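Local coordinates for protein BtGH115A (Bacteroides thetaiotaomicron, PDB 5BY3) that removes alpha-linked 4-O-methyl-glucuronic acid from decorated arabinogalactans as a glycoside hydrolase of family GH115, at residues S130-W135 against Q443-M448; W135-P140 against N608-R613; A554-V559 against N604-G609; P562-T567 against A597-H602. All coordinates share one frame; numbering follows the deposited sequence.

Contact 1: S130-W135 against Q443-M448; sequences SPWEWW and QIELFM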
loop_
_atom_site.group_PDB
_atom_site.type_symbol
_atom_site.label_atom_id
_atom_site.label_comp_id
_atom_site.label_asym_id
_atom_site.label_seq_id
_atom_site.Cartn_x
_atom_site.Cartn_y
_atom_site.Cartn_z
ATOM N N SER A 130 -16.463 -8.689 -7.689
ATOM C CA SER A 130 -15.341 -8.124 -6.944
ATOM C C SER A 130 -13.998 -8.375 -7.673
ATOM O O SER A 130 -13.816 -9.440 -8.288
ATOM C CB SER A 130 -15.310 -8.761 -5.541
ATOM O OG SER A 130 -14.026 -8.746 -4.924
ATOM N N PRO A 131 -13.049 -7.408 -7.593
ATOM C CA PRO A 131 -11.631 -7.690 -7.903
ATOM C C PRO A 131 -11.067 -8.979 -7.276
ATOM O O PRO A 131 -10.175 -9.602 -7.862
ATOM C CB PRO A 131 -10.897 -6.481 -7.302
ATOM C CG PRO A 131 -11.874 -5.359 -7.494
ATOM C CD PRO A 131 -13.264 -5.959 -7.358
ATOM N N TRP A 132 -11.584 -9.368 -6.116
ATOM C CA TRP A 132 -11.076 -10.506 -5.373
ATOM C C TRP A 132 -11.918 -11.797 -5.531
ATOM O O TRP A 132 -11.738 -12.770 -4.767
ATOM C CB TRP A 132 -10.959 -10.108 -3.920
ATOM C CG TRP A 132 -10.270 -8.803 -3.759
ATOM C CD1 TRP A 132 -10.844 -7.592 -3.669
ATOM C CD2 TRP A 132 -8.863 -8.589 -3.721
ATOM N NE1 TRP A 132 -9.878 -6.612 -3.557
ATOM C CE2 TRP A 132 -8.653 -7.207 -3.594
ATOM C CE3 TRP A 132 -7.758 -9.440 -3.787
ATOM C CZ2 TRP A 132 -7.393 -6.651 -3.505
ATOM C CZ3 TRP A 132 -6.496 -8.899 -3.700
ATOM C CH2 TRP A 132 -6.317 -7.511 -3.558
ATOM N N GLU A 133 -12.843 -11.763 -6.498
ATOM C CA GLU A 133 -13.555 -12.918 -7.050
ATOM C C GLU A 133 -12.729 -14.203 -6.945
ATOM O O GLU A 133 -13.146 -15.194 -6.336
ATOM C CB GLU A 133 -13.881 -12.592 -8.518
ATOM C CG GLU A 133 -14.374 -13.726 -9.407
ATOM C CD GLU A 133 -13.292 -14.355 -10.254
ATOM O OE1 GLU A 133 -12.513 -13.632 -10.923
ATOM O OE2 GLU A 133 -13.246 -15.606 -10.266
ATOM N N TRP A 134 -11.545 -14.173 -7.528
ATOM C CA TRP A 134 -10.641 -15.291 -7.451
ATOM C C TRP A 134 -9.663 -15.157 -6.284
ATOM O O TRP A 134 -9.418 -16.159 -5.590
ATOM C CB TRP A 134 -9.886 -15.457 -8.763
ATOM C CG TRP A 134 -9.193 -16.806 -8.837
ATOM C CD1 TRP A 134 -9.760 -18.024 -9.170
ATOM C CD2 TRP A 134 -7.807 -17.064 -8.574
ATOM N NE1 TRP A 134 -8.801 -19.006 -9.122
ATOM C CE2 TRP A 134 -7.599 -18.457 -8.756
ATOM C CE3 TRP A 134 -6.721 -16.251 -8.223
ATOM C CZ2 TRP A 134 -6.354 -19.057 -8.589
ATOM C CZ3 TRP A 134 -5.474 -16.842 -8.048
ATOM C CH2 TRP A 134 -5.301 -18.246 -8.228
ATOM N N TRP A 135 -9.131 -13.939 -6.078
ATOM C CA TRP A 135 -7.970 -13.714 -5.213
ATOM C C TRP A 135 -8.287 -13.734 -3.704
ATOM O O TRP A 135 -7.392 -13.939 -2.852
ATOM C CB TRP A 135 -7.218 -12.435 -5.618
ATOM C CG TRP A 135 -6.205 -12.658 -6.755
ATOM C CD1 TRP A 135 -6.418 -12.491 -8.126
ATOM C CD2 TRP A 135 -4.856 -13.117 -6.619
ATOM N NE1 TRP A 135 -5.274 -12.805 -8.815
ATOM C CE2 TRP A 135 -4.301 -13.183 -7.921
ATOM C CE3 TRP A 135 -4.049 -13.472 -5.515
ATOM C CZ2 TRP A 135 -2.996 -13.607 -8.147
ATOM C CZ3 TRP A 135 -2.749 -13.878 -5.737
ATOM C CH2 TRP A 135 -2.234 -13.963 -7.057
ATOM N N GLN A 443 -6.145 -2.789 1.778
ATOM C CA GLN A 443 -5.266 -1.603 1.556
ATOM C C GLN A 443 -4.911 -1.374 0.071
ATOM O O GLN A 443 -4.893 -0.229 -0.403
ATOM C CB GLN A 443 -3.981 -1.659 2.387
ATOM C CG GLN A 443 -4.177 -1.593 3.913
ATOM C CD GLN A 443 -4.331 -2.964 4.605
ATOM O OE1 GLN A 443 -4.605 -3.984 3.954
ATOM N NE2 GLN A 443 -4.168 -2.988 5.929
ATOM N N ILE A 444 -4.690 -2.479 -0.642
ATOM C CA ILE A 444 -4.363 -2.489 -2.044
ATOM C C ILE A 444 -5.526 -1.867 -2.808
ATOM O O ILE A 444 -5.317 -1.005 -3.662
ATOM C CB ILE A 444 -4.059 -3.924 -2.543
ATOM C CG1 ILE A 444 -2.756 -4.453 -1.907
ATOM C CG2 ILE A 444 -3.982 -3.993 -4.079
ATOM C CD1 ILE A 444 -2.538 -5.958 -2.042
ATOM N N GLU A 445 -6.745 -2.279 -2.504
ATOM C CA GLU A 445 -7.869 -1.759 -3.255
ATOM C C GLU A 445 -8.114 -0.283 -2.910
ATOM O O GLU A 445 -8.460 0.527 -3.786
ATOM C CB GLU A 445 -9.121 -2.593 -3.020
ATOM C CG GLU A 445 -10.280 -2.207 -3.932
ATOM C CD GLU A 445 -11.470 -3.130 -3.812
ATOM O OE1 GLU A 445 -11.297 -4.310 -3.444
ATOM O OE2 GLU A 445 -12.595 -2.671 -4.107
ATOM N N LEU A 446 -7.922 0.076 -1.648
ATOM C CA LEU A 446 -7.986 1.474 -1.266
ATOM C C LEU A 446 -6.979 2.307 -2.093
ATOM O O LEU A 446 -7.360 3.255 -2.761
ATOM C CB LEU A 446 -7.742 1.640 0.238
ATOM C CG LEU A 446 -7.800 3.073 0.819
ATOM C CD1 LEU A 446 -9.150 3.785 0.549
ATOM C CD2 LEU A 446 -7.472 3.014 2.312
ATOM N N PHE A 447 -5.704 1.930 -2.046
ATOM C CA PHE A 447 -4.680 2.568 -2.822
ATOM C C PHE A 447 -5.093 2.680 -4.300
ATOM O O PHE A 447 -4.929 3.728 -4.901
ATOM C CB PHE A 447 -3.393 1.750 -2.678
ATOM C CG PHE A 447 -2.135 2.471 -3.093
ATOM C CD1 PHE A 447 -1.664 2.383 -4.402
ATOM C CD2 PHE A 447 -1.399 3.210 -2.160
ATOM C CE1 PHE A 447 -0.497 3.041 -4.785
ATOM C CE2 PHE A 447 -0.225 3.857 -2.537
ATOM C CZ PHE A 447 0.218 3.758 -3.850
HETATM N N MSE A 448 -5.648 1.609 -4.865
HETATM C CA MSE A 448 -5.927 1.560 -6.309
HETATM C C MSE A 448 -7.119 2.394 -6.653
HETATM O O MSE A 448 -7.130 3.001 -7.733
HETATM C CB MSE A 448 -6.068 0.159 -6.930
HETATM C CG MSE A 448 -4.778 -0.657 -6.882
HETATM SE SE MSE A 448 -3.204 0.242 -7.675
HETATM C CE MSE A 448 -1.887 -0.578 -6.494
#
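Pro-131 and Glu-445 bring their CA atoms to 8.4 Å where the type I beta turn Ser-130 to Glu-133 meets helix 441-452, the helix following strand 429-433 of the TIM-barrel domain. Trp-132 and Glu-445 carry the contact, the indole presenting its edge: NE1 donates to Glu-445 OE1 at 2.7 Å, the N-H bent to 146° and the acceptor essentially in the indole plane. Glu-445 runs out extended, its CG anti to the backbone N (chi1 -172°), and slides past the ring with its carboxylate turned 23° from it. Trp-469 also donates to OE1, and Arg-472 pairs with OE2, so this buried carboxylate is gripped at both oxygens. Further along the rim, past CZ2, Trp-132 CH2 touches Ile-444 CG2 at 4.3 Å. A leucine in place of Trp-132 would probably leave OE1 with one donor fewer and a gap beside Ile-444. At the root of the side chain, Ser-130 OG closes an ST turn by accepting the Trp-132 N-H at 2.8 Å (N to OG).

Contact 2: W135-P140 against N608-R613; sequences WADVTP and NGKWNR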
loop_
_atom_site.group_PDB
_atom_site.type_symbol
_atom_site.label_atom_id
_atom_site.label_comp_id
_atom_site.label_asym_id
_atom_site.label_seq_id
_atom_site.Cartn_x
_atom_site.Cartn_y
_atom_site.Cartn_z
ATOM N N TRP A 135 -9.131 -13.939 -6.078
ATOM C CA TRP A 135 -7.970 -13.714 -5.213
ATOM C C TRP A 135 -8.287 -13.734 -3.704
ATOM O O TRP A 135 -7.392 -13.939 -2.852
ATOM C CB TRP A 135 -7.218 -12.435 -5.618
ATOM C CG TRP A 135 -6.205 -12.658 -6.755
ATOM C CD1 TRP A 135 -6.418 -12.491 -8.126
ATOM C CD2 TRP A 135 -4.856 -13.117 -6.619
ATOM N NE1 TRP A 135 -5.274 -12.805 -8.815
ATOM C CE2 TRP A 135 -4.301 -13.183 -7.921
ATOM C CE3 TRP A 135 -4.049 -13.472 -5.515
ATOM C CZ2 TRP A 135 -2.996 -13.607 -8.147
ATOM C CZ3 TRP A 135 -2.749 -13.878 -5.737
ATOM C CH2 TRP A 135 -2.234 -13.963 -7.057
ATOM N N ALA A 136 -9.555 -13.533 -3.370
ATOM C CA ALA A 136 -9.994 -13.826 -2.019
ATOM C C ALA A 136 -11.289 -14.633 -2.011
ATOM O O ALA A 136 -12.010 -14.637 -1.032
ATOM C CB ALA A 136 -10.116 -12.558 -1.191
ATOM N N ASP A 137 -11.580 -15.295 -3.129
ATOM C CA ASP A 137 -12.716 -16.229 -3.229
ATOM C C ASP A 137 -14.028 -15.555 -2.959
ATOM O O ASP A 137 -14.922 -16.174 -2.376
ATOM C CB ASP A 137 -12.564 -17.425 -2.271
ATOM C CG ASP A 137 -11.234 -18.092 -2.410
ATOM O OD1 ASP A 137 -11.041 -18.841 -3.397
ATOM O OD2 ASP A 137 -10.360 -17.838 -1.557
ATOM N N VAL A 138 -14.153 -14.298 -3.384
ATOM C CA VAL A 138 -15.382 -13.546 -3.183
ATOM C C VAL A 138 -16.385 -13.941 -4.286
ATOM O O VAL A 138 -16.609 -13.210 -5.268
ATOM C CB VAL A 138 -15.060 -12.053 -3.101
ATOM C CG1 VAL A 138 -16.312 -11.218 -2.932
ATOM C CG2 VAL A 138 -14.089 -11.797 -1.937
ATOM N N THR A 139 -16.991 -15.118 -4.120
ATOM C CA THR A 139 -17.852 -15.684 -5.156
ATOM C C THR A 139 -18.947 -14.719 -5.633
ATOM O O THR A 139 -19.776 -14.302 -4.840
ATOM C CB THR A 139 -18.483 -17.006 -4.706
ATOM O OG1 THR A 139 -17.509 -17.799 -3.989
ATOM C CG2 THR A 139 -19.004 -17.797 -5.942
ATOM N N PRO A 140 -18.954 -14.349 -6.941
ATOM C CA PRO A 140 -20.044 -13.402 -7.358
ATOM C C PRO A 140 -21.391 -14.048 -7.187
ATOM O O PRO A 140 -21.519 -15.276 -7.259
ATOM C CB PRO A 140 -19.782 -13.118 -8.851
ATOM C CG PRO A 140 -18.408 -13.703 -9.121
ATOM C CD PRO A 140 -18.074 -14.741 -8.064
ATOM N N ASN A 608 -9.805 -26.543 -0.747
ATOM C CA ASN A 608 -8.916 -27.711 -0.964
ATOM C C ASN A 608 -7.555 -27.551 -0.343
ATOM O O ASN A 608 -7.246 -28.174 0.687
ATOM C CB ASN A 608 -8.855 -28.187 -2.417
ATOM C CG ASN A 608 -10.174 -28.766 -2.882
ATOM O OD1 ASN A 608 -11.034 -29.122 -2.059
ATOM N ND2 ASN A 608 -10.355 -28.862 -4.206
ATOM N N GLY A 609 -6.760 -26.715 -0.983
ATOM C CA GLY A 609 -5.547 -26.113 -0.429
ATOM C C GLY A 609 -5.210 -25.123 -1.535
ATOM O O GLY A 609 -4.076 -25.092 -2.021
ATOM N N LYS A 610 -6.213 -24.339 -1.973
ATOM C CA LYS A 610 -5.982 -23.323 -3.000
ATOM C C LYS A 610 -4.818 -22.372 -2.634
ATOM O O LYS A 610 -4.027 -22.029 -3.501
ATOM C CB LYS A 610 -7.252 -22.575 -3.340
ATOM C CG LYS A 610 -7.082 -21.470 -4.370
ATOM C CD LYS A 610 -8.416 -20.801 -4.579
ATOM C CE LYS A 610 -8.239 -19.446 -5.241
ATOM N NZ LYS A 610 -9.443 -18.971 -5.954
ATOM N N TRP A 611 -4.688 -22.024 -1.358
ATOM C CA TRP A 611 -3.648 -21.113 -0.907
ATOM C C TRP A 611 -2.669 -21.810 -0.031
ATOM O O TRP A 611 -2.138 -21.209 0.890
ATOM C CB TRP A 611 -4.230 -19.922 -0.143
ATOM C CG TRP A 611 -5.333 -19.223 -0.895
ATOM C CD1 TRP A 611 -6.656 -19.245 -0.590
ATOM C CD2 TRP A 611 -5.203 -18.419 -2.071
ATOM N NE1 TRP A 611 -7.362 -18.494 -1.473
ATOM C CE2 TRP A 611 -6.497 -17.963 -2.399
ATOM C CE3 TRP A 611 -4.119 -18.015 -2.861
ATOM C CZ2 TRP A 611 -6.754 -17.132 -3.524
ATOM C CZ3 TRP A 611 -4.361 -17.190 -3.980
ATOM C CH2 TRP A 611 -5.668 -16.770 -4.299
ATOM N N ASN A 612 -2.421 -23.083 -0.294
ATOM C CA ASN A 612 -1.383 -23.750 0.474
ATOM C C ASN A 612 0.001 -23.089 0.266
ATOM O O ASN A 612 0.371 -22.797 -0.895
ATOM C CB ASN A 612 -1.355 -25.251 0.182
ATOM C CG ASN A 612 -0.430 -26.000 1.123
ATOM O OD1 ASN A 612 -0.280 -25.637 2.286
ATOM N ND2 ASN A 612 0.229 -27.025 0.607
ATOM N N ARG A 613 0.725 -22.850 1.385
ATOM C CA ARG A 613 2.025 -22.119 1.413
ATOM C C ARG A 613 1.996 -20.578 1.341
ATOM O O ARG A 613 3.028 -19.939 1.589
ATOM C CB ARG A 613 2.978 -22.593 0.303
ATOM C CG ARG A 613 3.265 -24.076 0.294
ATOM C CD ARG A 613 4.154 -24.437 -0.878
ATOM N NE ARG A 613 4.858 -25.671 -0.542
ATOM C CZ ARG A 613 4.382 -26.887 -0.775
ATOM N NH1 ARG A 613 3.199 -27.040 -1.383
ATOM N NH2 ARG A 613 5.101 -27.947 -0.410
#
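Trp-611 touches both Trp-135 and Asp-137, joining the loop that leads to strand 145-148 with the loop that follows helix 587-603. Its CB starts inside the type I turn Gly-609 to Asn-612, and chi1 of -52° sets CG anti to the carbonyl carbon, sending the indole toward the other loop. CD1 is within 4.1 Å of Asp-137 OD2. The next atom, NE1, donates to that oxygen at 3.1 Å in a nearly straight bond (173°), in the ring plane and on the syn lone pair, with the carboxylate turned 69° from the indole. Further round, CZ2 comes to 3.3 Å from Trp-135 O. At the far end, CH2 rests 3.9 Å from Trp-135 CE3, the two indoles meeting obliquely. One face of the ring carries the extended chain of Lys-610, whose CE sits above the rim; its NZ makes a salt bridge with Asp-137 OD1 at 3.0 Å, coming from above the carboxylate plane, and a hydrogen bond to Trp-134 O. A leucine at Trp-611 would probably leave Asp-137 OD2 without its indole donor and Lys-610 without the surface it lies along. Each Asp-137 oxygen has its own donor, one charged and one neutral, which probably limits the carboxylate's rotation and helps offset its charge, although the carboxylate of Glu-557 also comes close to OD2.

Contact 3: A554-V559 against N604-G609; sequences AYFELV and NSLENG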
loop_
_atom_site.group_PDB
_atom_site.type_symbol
_atom_site.label_atom_id
_atom_site.label_comp_id
_atom_site.label_asym_id
_atom_site.label_seq_id
_atom_site.Cartn_x
_atom_site.Cartn_y
_atom_site.Cartn_z
ATOM N N ALA A 554 -13.819 -16.185 2.023
ATOM C CA ALA A 554 -13.465 -14.763 2.050
ATOM C C ALA A 554 -13.509 -14.248 3.473
ATOM O O ALA A 554 -12.696 -13.391 3.892
ATOM C CB ALA A 554 -14.396 -13.946 1.168
ATOM N N TYR A 555 -14.433 -14.790 4.246
ATOM C CA TYR A 555 -14.500 -14.345 5.624
ATOM C C TYR A 555 -13.245 -14.794 6.390
ATOM O O TYR A 555 -12.686 -14.021 7.158
ATOM C CB TYR A 555 -15.789 -14.824 6.297
ATOM C CG TYR A 555 -16.015 -14.236 7.674
ATOM C CD1 TYR A 555 -16.387 -12.888 7.836
ATOM C CD2 TYR A 555 -15.844 -15.015 8.809
ATOM C CE1 TYR A 555 -16.594 -12.348 9.099
ATOM C CE2 TYR A 555 -16.063 -14.489 10.070
ATOM C CZ TYR A 555 -16.424 -13.170 10.210
ATOM O OH TYR A 555 -16.627 -12.678 11.458
ATOM N N PHE A 556 -12.776 -16.010 6.169
ATOM C CA PHE A 556 -11.634 -16.439 6.950
ATOM C C PHE A 556 -10.412 -15.604 6.537
ATOM O O PHE A 556 -9.670 -15.096 7.374
ATOM C CB PHE A 556 -11.367 -17.954 6.830
ATOM C CG PHE A 556 -10.340 -18.452 7.818
ATOM C CD1 PHE A 556 -10.725 -18.888 9.087
ATOM C CD2 PHE A 556 -8.968 -18.443 7.494
ATOM C CE1 PHE A 556 -9.760 -19.305 10.017
ATOM C CE2 PHE A 556 -8.008 -18.870 8.403
ATOM C CZ PHE A 556 -8.401 -19.311 9.664
ATOM N N GLU A 557 -10.265 -15.460 5.231
ATOM C CA GLU A 557 -9.202 -14.694 4.591
ATOM C C GLU A 557 -9.148 -13.219 4.960
ATOM O O GLU A 557 -8.072 -12.727 5.294
ATOM C CB GLU A 557 -9.299 -14.855 3.070
ATOM C CG GLU A 557 -8.814 -16.207 2.615
ATOM C CD GLU A 557 -9.175 -16.498 1.195
ATOM O OE1 GLU A 557 -8.789 -15.707 0.310
ATOM O OE2 GLU A 557 -9.824 -17.546 0.967
ATOM N N LEU A 558 -10.304 -12.552 4.959
ATOM C CA LEU A 558 -10.365 -11.089 5.079
ATOM C C LEU A 558 -10.703 -10.557 6.468
ATOM O O LEU A 558 -10.324 -9.444 6.810
ATOM C CB LEU A 558 -11.336 -10.532 4.039
ATOM C CG LEU A 558 -11.032 -10.977 2.577
ATOM C CD1 LEU A 558 -12.204 -10.705 1.664
ATOM C CD2 LEU A 558 -9.795 -10.331 1.997
ATOM N N VAL A 559 -11.404 -11.342 7.273
ATOM C CA VAL A 559 -11.783 -10.923 8.624
ATOM C C VAL A 559 -11.209 -11.856 9.687
ATOM O O VAL A 559 -10.451 -11.415 10.532
ATOM C CB VAL A 559 -13.332 -10.754 8.777
ATOM C CG1 VAL A 559 -13.689 -10.201 10.132
ATOM C CG2 VAL A 559 -13.878 -9.784 7.752
ATOM N N ASN A 604 -4.100 -22.372 5.024
ATOM C CA ASN A 604 -3.354 -23.105 4.038
ATOM C C ASN A 604 -4.115 -24.338 3.533
ATOM O O ASN A 604 -3.624 -25.047 2.646
ATOM C CB ASN A 604 -1.974 -23.459 4.636
ATOM C CG ASN A 604 -0.949 -22.323 4.467
ATOM O OD1 ASN A 604 -0.774 -21.778 3.367
ATOM N ND2 ASN A 604 -0.266 -21.970 5.556
ATOM N N SER A 605 -5.314 -24.573 4.076
ATOM C CA SER A 605 -6.112 -25.766 3.738
ATOM C C SER A 605 -7.501 -25.420 3.215
ATOM O O SER A 605 -8.213 -26.288 2.735
ATOM C CB SER A 605 -6.197 -26.751 4.928
ATOM O OG SER A 605 -6.922 -26.202 6.009
ATOM N N LEU A 606 -7.876 -24.142 3.311
ATOM C CA LEU A 606 -9.106 -23.603 2.705
ATOM C C LEU A 606 -9.142 -23.906 1.207
ATOM O O LEU A 606 -8.081 -23.962 0.541
ATOM C CB LEU A 606 -9.107 -22.075 2.801
ATOM C CG LEU A 606 -9.099 -21.232 4.048
ATOM C CD1 LEU A 606 -8.461 -19.926 3.662
ATOM C CD2 LEU A 606 -10.512 -20.957 4.528
ATOM N N GLU A 607 -10.364 -24.038 0.691
ATOM C CA GLU A 607 -10.665 -24.280 -0.735
ATOM C C GLU A 607 -9.785 -25.368 -1.383
ATOM O O GLU A 607 -9.149 -25.145 -2.418
ATOM C CB GLU A 607 -10.634 -22.959 -1.519
ATOM C CG GLU A 607 -11.691 -21.949 -1.082
ATOM C CD GLU A 607 -13.135 -22.289 -1.477
ATOM O OE1 GLU A 607 -13.382 -23.090 -2.428
ATOM O OE2 GLU A 607 -14.050 -21.721 -0.841
ATOM N N ASN A 608 -9.805 -26.543 -0.747
ATOM C CA ASN A 608 -8.916 -27.711 -0.964
ATOM C C ASN A 608 -7.555 -27.551 -0.343
ATOM O O ASN A 608 -7.246 -28.174 0.687
ATOM C CB ASN A 608 -8.855 -28.187 -2.417
ATOM C CG ASN A 608 -10.174 -28.766 -2.882
ATOM O OD1 ASN A 608 -11.034 -29.122 -2.059
ATOM N ND2 ASN A 608 -10.355 -28.862 -4.206
ATOM N N GLY A 609 -6.760 -26.715 -0.983
ATOM C CA GLY A 609 -5.547 -26.113 -0.429
ATOM C C GLY A 609 -5.210 -25.123 -1.535
ATOM O O GLY A 609 -4.076 -25.092 -2.021
#
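Leu-606 spreads its two methyls against neighbouring side chains of helix 552-580, one toward Phe-556 and the other toward Glu-557. It belongs to the irregular segment that leaves helix 587-603, and chi1 of -62° places CG anti to its carbonyl carbon, with the fork facing the helix. CD2 takes the root of Phe-556, 3.9 Å from CB and 4.1 Å from CG, so the leucine meets the phenylalanine where the ring joins its stem. CD1 turns to Glu-557 and lies 3.9 Å from CG and 3.8 Å from OE2. Both pairs of side chains cross obliquely. With its CG anti to the backbone N (chi1 -170°), the Phe-556 ring runs on to meet His-602 edge-to-face, while the extended Glu-557 passes Leu-606 on its way to a salt bridge between OE1 and Lys-438. Next along the loop, Glu-607 reaches back with OE2 to Ser-553, near the helix start. No hydrogen bond spans residues 554-559 and 604-609; the join is van der Waals contact, apolar at Phe-556 and methyl-to-carboxylate at Glu-557. Lys-438 probably offsets much of the Glu-557 charge, and OE2 lies so near Asp-137 OD2 that the two may share a proton.

Contact 4: P562-T567 against A597-H602; sequences PVQAAT and AALTQH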
loop_
_atom_site.group_PDB
_atom_site.type_symbol
_atom_site.label_atom_id
_atom_site.label_comp_id
_atom_site.label_asym_id
_atom_site.label_seq_id
_atom_site.Cartn_x
_atom_site.Cartn_y
_atom_site.Cartn_z
ATOM N N PRO A 562 -7.022 -12.376 9.975
ATOM C CA PRO A 562 -6.228 -11.249 10.543
ATOM C C PRO A 562 -6.636 -10.796 11.926
ATOM O O PRO A 562 -5.766 -10.559 12.757
ATOM C CB PRO A 562 -6.374 -10.109 9.515
ATOM C CG PRO A 562 -7.553 -10.472 8.666
ATOM C CD PRO A 562 -7.725 -11.980 8.734
ATOM N N VAL A 563 -7.925 -10.695 12.216
ATOM C CA VAL A 563 -8.347 -10.317 13.587
ATOM C C VAL A 563 -7.909 -11.351 14.639
ATOM O O VAL A 563 -7.399 -10.973 15.707
ATOM C CB VAL A 563 -9.868 -9.962 13.737
ATOM C CG1 VAL A 563 -10.257 -9.838 15.217
ATOM C CG2 VAL A 563 -10.191 -8.640 13.054
ATOM N N GLN A 564 -8.084 -12.637 14.346
ATOM C CA GLN A 564 -7.778 -13.639 15.348
ATOM C C GLN A 564 -6.288 -13.920 15.410
ATOM O O GLN A 564 -5.743 -14.218 16.487
ATOM C CB GLN A 564 -8.614 -14.897 15.160
ATOM C CG GLN A 564 -10.114 -14.704 15.449
ATOM C CD GLN A 564 -10.895 -16.028 15.529
ATOM O OE1 GLN A 564 -10.664 -16.983 14.779
ATOM N NE2 GLN A 564 -11.836 -16.071 16.445
ATOM N N ALA A 565 -5.611 -13.780 14.275
ATOM C CA ALA A 565 -4.125 -13.875 14.249
ATOM C C ALA A 565 -3.525 -12.801 15.123
ATOM O O ALA A 565 -2.744 -13.070 16.030
ATOM C CB ALA A 565 -3.605 -13.756 12.829
ATOM N N ALA A 566 -3.984 -11.580 14.900
ATOM C CA ALA A 566 -3.562 -10.436 15.689
ATOM C C ALA A 566 -3.838 -10.582 17.192
ATOM O O ALA A 566 -2.984 -10.219 18.027
ATOM C CB ALA A 566 -4.197 -9.173 15.119
ATOM N N THR A 567 -5.035 -11.096 17.536
ATOM C CA THR A 567 -5.436 -11.304 18.928
ATOM C C THR A 567 -4.450 -12.260 19.626
ATOM O O THR A 567 -3.961 -11.995 20.742
ATOM C CB THR A 567 -6.850 -11.901 19.001
ATOM O OG1 THR A 567 -7.785 -11.006 18.368
ATOM C CG2 THR A 567 -7.268 -12.205 20.504
ATOM N N ALA A 597 -0.777 -21.069 14.989
ATOM C CA ALA A 597 -0.460 -22.264 14.203
ATOM C C ALA A 597 -1.699 -22.839 13.545
ATOM O O ALA A 597 -1.736 -23.004 12.321
ATOM C CB ALA A 597 0.163 -23.311 15.109
ATOM N N ALA A 598 -2.708 -23.118 14.383
ATOM C CA ALA A 598 -3.998 -23.675 13.967
ATOM C C ALA A 598 -4.681 -22.783 12.934
ATOM O O ALA A 598 -5.085 -23.274 11.875
ATOM C CB ALA A 598 -4.908 -23.926 15.179
ATOM N N LEU A 599 -4.775 -21.476 13.231
ATOM C CA LEU A 599 -5.310 -20.500 12.275
ATOM C C LEU A 599 -4.539 -20.541 10.930
ATOM O O LEU A 599 -5.153 -20.469 9.876
ATOM C CB LEU A 599 -5.314 -19.095 12.891
ATOM C CG LEU A 599 -6.316 -18.901 14.050
ATOM C CD1 LEU A 599 -6.053 -17.648 14.871
ATOM C CD2 LEU A 599 -7.714 -18.830 13.525
ATOM N N THR A 600 -3.214 -20.724 10.973
ATOM C CA THR A 600 -2.402 -20.734 9.762
ATOM C C THR A 600 -2.577 -22.041 8.968
ATOM O O THR A 600 -2.537 -22.021 7.698
ATOM C CB THR A 600 -0.925 -20.468 10.094
ATOM O OG1 THR A 600 -0.862 -19.316 10.917
ATOM C CG2 THR A 600 -0.071 -20.249 8.836
ATOM N N GLN A 601 -2.766 -23.152 9.695
ATOM C CA GLN A 601 -3.114 -24.441 9.061
ATOM C C GLN A 601 -4.436 -24.340 8.326
ATOM O O GLN A 601 -4.578 -24.856 7.218
ATOM C CB GLN A 601 -3.209 -25.591 10.075
ATOM C CG GLN A 601 -1.895 -26.253 10.481
ATOM C CD GLN A 601 -1.384 -27.290 9.480
ATOM O OE1 GLN A 601 -1.611 -27.192 8.261
ATOM N NE2 GLN A 601 -0.664 -28.292 9.999
ATOM N N HIS A 602 -5.409 -23.677 8.941
ATOM C CA HIS A 602 -6.710 -23.511 8.308
ATOM C C HIS A 602 -6.589 -22.683 7.015
ATOM O O HIS A 602 -7.110 -23.099 5.973
ATOM C CB HIS A 602 -7.748 -22.950 9.278
ATOM C CG HIS A 602 -9.154 -23.072 8.782
ATOM N ND1 HIS A 602 -9.811 -24.277 8.696
ATOM C CD2 HIS A 602 -10.026 -22.139 8.333
ATOM C CE1 HIS A 602 -11.028 -24.081 8.221
ATOM N NE2 HIS A 602 -11.189 -22.788 8.005
#
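Leu-599 packs across Gln-564 at the interface of an antiparallel helical hairpin, helix 552-580 followed by helix 587-603. Its methyls divide the partner between them. CD1 sits over the backbone, 3.8 Å from both CB and C of Gln-564 and 3.9 Å from Ala-565 N; CD2 reaches the other end of the same side chain, 3.7 Å from OE1. The leucine and glutamine side chains cross at about a right angle. Ala-565 and Leu-599 have the nearest CA atoms, 7.0 Å apart, an approach the small alanine probably helps to allow; its methyl meets Trp-405 and Leu-406.

In the next shell, Gln-564 is held by its amide: with CG anti to the carbonyl carbon (chi1 -68°) and the chain extended, NE2 bonds to Glu-541 and Ser-537 of helix 523-543, tying a third helix to the pair. Phe-556 and Tyr-561 also touch Leu-599, and the hydroxyl of Tyr-561 bonds to Thr-600, a polar link between the two helices. Pro-562 kinks the first helix, lacking an N-H for the preceding turn. In the turn that follows, Val-563 O accepts twice from Thr-567, from OG1 at 2.7 Å and from N at 3.0 Å, on opposite faces of the carbonyl plane.

Overall arrangement
All four contacts are largely buried, contacts 1 and 3 wholly so; contacts 2 and 4 each include one partly exposed residue. Contact 1 is the most central, about 11 Å from the chain's centre; the others centre at 21 to 22 Å. Contacts 1 and 2 share Trp-135 and use the same loop, against a barrel helix and against the segment after helix 587-603. Contacts 2 and 3 use successive parts of that later loop; contacts 3 and 4 share helix 552-580. Chemistry follows place: the loop in contacts 1 and 2 is held by indole-to-carboxylate hydrogen bonds, with a salt bridge in contact 2, whereas in contacts 3 and 4 a forked leucine packs against a helix without hydrogen bonds across.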